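Long-range contact in bifunctional purine biosynthetic protein ADE5,7 (Cryptococcus neoformans var. grubii serotype A, PDB 7LVO), which catalyses the second and fifth steps of de novo purine biosynthesis, its N-terminal half, crystallised here, being the ATP-dependent glycinamide ribonucleotide (GAR) synthetase: residues L346-T352 and K370-K374. Residues are numbered along the deposited sequence; the frame is centred on the assembly and turned at random.
Sequences LLLDEQT and KLGYK
Thr352 OG1 accepts the backbone N-H of Gly372 in a nearly straight hydrogen bond (2.9 Å, 175° at the hydrogen). The hydroxyl reaches this N-H because it stands beside its own backbone N, chi1 -65°, while the methyl CG2 is left to approach Leu371. Asp349 begins the type I turn that ends at Thr352, and the turn is closed by the bond from Thr352 N to Asp349 O. The Asp349 carboxylate folds back over the turn, where OD1 takes weak bonds from the backbone N of Gln351 and Thr352 and lies 2.9 Å from Thr352 OG1. The weak bond from Gln351 N is consistent with an Asx turn. Further along, the two segments form a single antiparallel bridge at the non-hydrogen-bonded pair Leu348 and Tyr373: Lys374 N donates to Leu347 O at 2.8 Å, and Asp349 N gives a weak bond to Gly372 O. Leu347 O also lies near the plane of the Tyr373 ring, at its edge. The side chains of Leu348 and Tyr373 run side by side in the same direction, with CD2 of Leu348 3.7 Å from CE1 of Tyr373. Lys374, by contrast, crosses Leu347 at about a right angle; chi1 (58°) and an extended chi2 lay CG and CD along the Leu346-Leu347 backbone, CD 3.3 Å from Leu346 O, and a bend at chi3 redirects the ammonium group, which bonds to Ser434 of strand 427-435. The contact thus joins the loop leading into helix 354-362, whose Val357 packs on Thr352 and Leu371, to the loop running from that helix to strand 377-384; Lys55 of helix 47-56 touches Leu348.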
# COMPACT_ATOMS: atom_id res chain seq x y z
N LEU A 346 4.85 8.90 -10.49
CA LEU A 346 5.71 9.79 -11.26
C LEU A 346 6.50 9.07 -12.34
O LEU A 346 7.19 9.74 -13.12
CB LEU A 346 6.68 10.51 -10.32
CG LEU A 346 6.13 11.75 -9.62
CD1 LEU A 346 4.76 11.49 -9.02
CD2 LEU A 346 7.10 12.23 -8.56
N LEU A 347 6.42 7.74 -12.42
CA LEU A 347 7.09 6.98 -13.46
C LEU A 347 6.15 6.54 -14.58
O LEU A 347 6.62 5.95 -15.56
CB LEU A 347 7.79 5.76 -12.87
CG LEU A 347 8.99 6.04 -11.95
CD1 LEU A 347 9.59 4.73 -11.45
CD2 LEU A 347 10.04 6.87 -12.65
N LEU A 348 4.85 6.79 -14.45
CA LEU A 348 3.93 6.51 -15.54
C LEU A 348 4.19 7.49 -16.68
O LEU A 348 4.15 8.70 -16.48
CB LEU A 348 2.49 6.62 -15.06
CG LEU A 348 1.99 5.51 -14.13
CD1 LEU A 348 0.62 5.87 -13.55
CD2 LEU A 348 1.91 4.19 -14.88
N ASP A 349 4.45 6.97 -17.88
CA ASP A 349 4.69 7.85 -19.02
C ASP A 349 3.44 8.68 -19.32
O ASP A 349 2.31 8.30 -18.98
CB ASP A 349 5.11 7.05 -20.25
CG ASP A 349 4.04 6.08 -20.72
OD1 ASP A 349 2.89 6.50 -20.96
OD2 ASP A 349 4.35 4.88 -20.87
N GLU A 350 3.66 9.83 -19.96
CA GLU A 350 2.55 10.72 -20.27
C GLU A 350 1.59 10.15 -21.30
O GLU A 350 0.57 10.77 -21.59
CB GLU A 350 3.08 12.08 -20.73
CG GLU A 350 3.94 12.78 -19.69
CD GLU A 350 3.23 12.97 -18.37
OE1 GLU A 350 1.99 12.78 -18.31
OE2 GLU A 350 3.90 13.31 -17.37
N GLN A 351 1.90 8.99 -21.88
CA GLN A 351 0.97 8.29 -22.75
C GLN A 351 0.01 7.40 -21.98
O GLN A 351 -1.06 7.06 -22.50
CB GLN A 351 1.73 7.45 -23.78
CG GLN A 351 1.00 7.23 -25.09
CD GLN A 351 0.99 8.48 -25.95
OE1 GLN A 351 1.56 9.50 -25.58
NE2 GLN A 351 0.33 8.40 -27.10
N THR A 352 0.36 7.01 -20.75
CA THR A 352 -0.46 6.10 -19.97
C THR A 352 -1.56 6.87 -19.26
O THR A 352 -1.30 7.83 -18.53
CB THR A 352 0.40 5.36 -18.94
OG1 THR A 352 1.33 4.51 -19.62
CG2 THR A 352 -0.48 4.53 -18.02
N LYS A 370 -2.76 0.43 -23.37
CA LYS A 370 -1.41 0.96 -23.27
C LYS A 370 -1.04 1.21 -21.82
O LYS A 370 -1.84 1.74 -21.04
CB LYS A 370 -1.28 2.26 -24.08
CG LYS A 370 -1.46 2.08 -25.57
CD LYS A 370 -1.16 3.36 -26.33
CE LYS A 370 -1.31 3.16 -27.83
NZ LYS A 370 -0.97 4.41 -28.59
N LEU A 371 0.18 0.82 -21.45
CA LEU A 371 0.65 0.99 -20.07
C LEU A 371 2.17 0.88 -20.11
O LEU A 371 2.71 -0.23 -20.23
CB LEU A 371 0.03 -0.04 -19.15
CG LEU A 371 0.12 0.22 -17.65
CD1 LEU A 371 -0.72 -0.82 -16.89
CD2 LEU A 371 1.55 0.20 -17.15
N GLY A 372 2.85 2.02 -20.01
CA GLY A 372 4.30 2.06 -20.03
C GLY A 372 4.84 2.91 -18.90
O GLY A 372 4.09 3.59 -18.19
N TYR A 373 6.16 2.86 -18.74
CA TYR A 373 6.85 3.59 -17.69
C TYR A 373 8.02 4.36 -18.29
O TYR A 373 8.77 3.83 -19.12
CB TYR A 373 7.35 2.65 -16.59
CG TYR A 373 6.27 1.72 -16.07
CD1 TYR A 373 5.27 2.18 -15.24
CD2 TYR A 373 6.27 0.37 -16.42
CE1 TYR A 373 4.28 1.33 -14.77
CE2 TYR A 373 5.29 -0.48 -15.95
CZ TYR A 373 4.30 0.01 -15.13
OH TYR A 373 3.33 -0.85 -14.67
N LYS A 374 8.17 5.61 -17.86
CA LYS A 374 9.24 6.46 -18.37
C LYS A 374 10.60 5.99 -17.87
O LYS A 374 10.71 5.15 -16.97
CB LYS A 374 9.01 7.92 -17.96
CG LYS A 374 8.91 8.13 -16.47
CD LYS A 374 8.52 9.57 -16.12
CE LYS A 374 9.74 10.48 -16.05
NZ LYS A 374 9.37 11.86 -15.61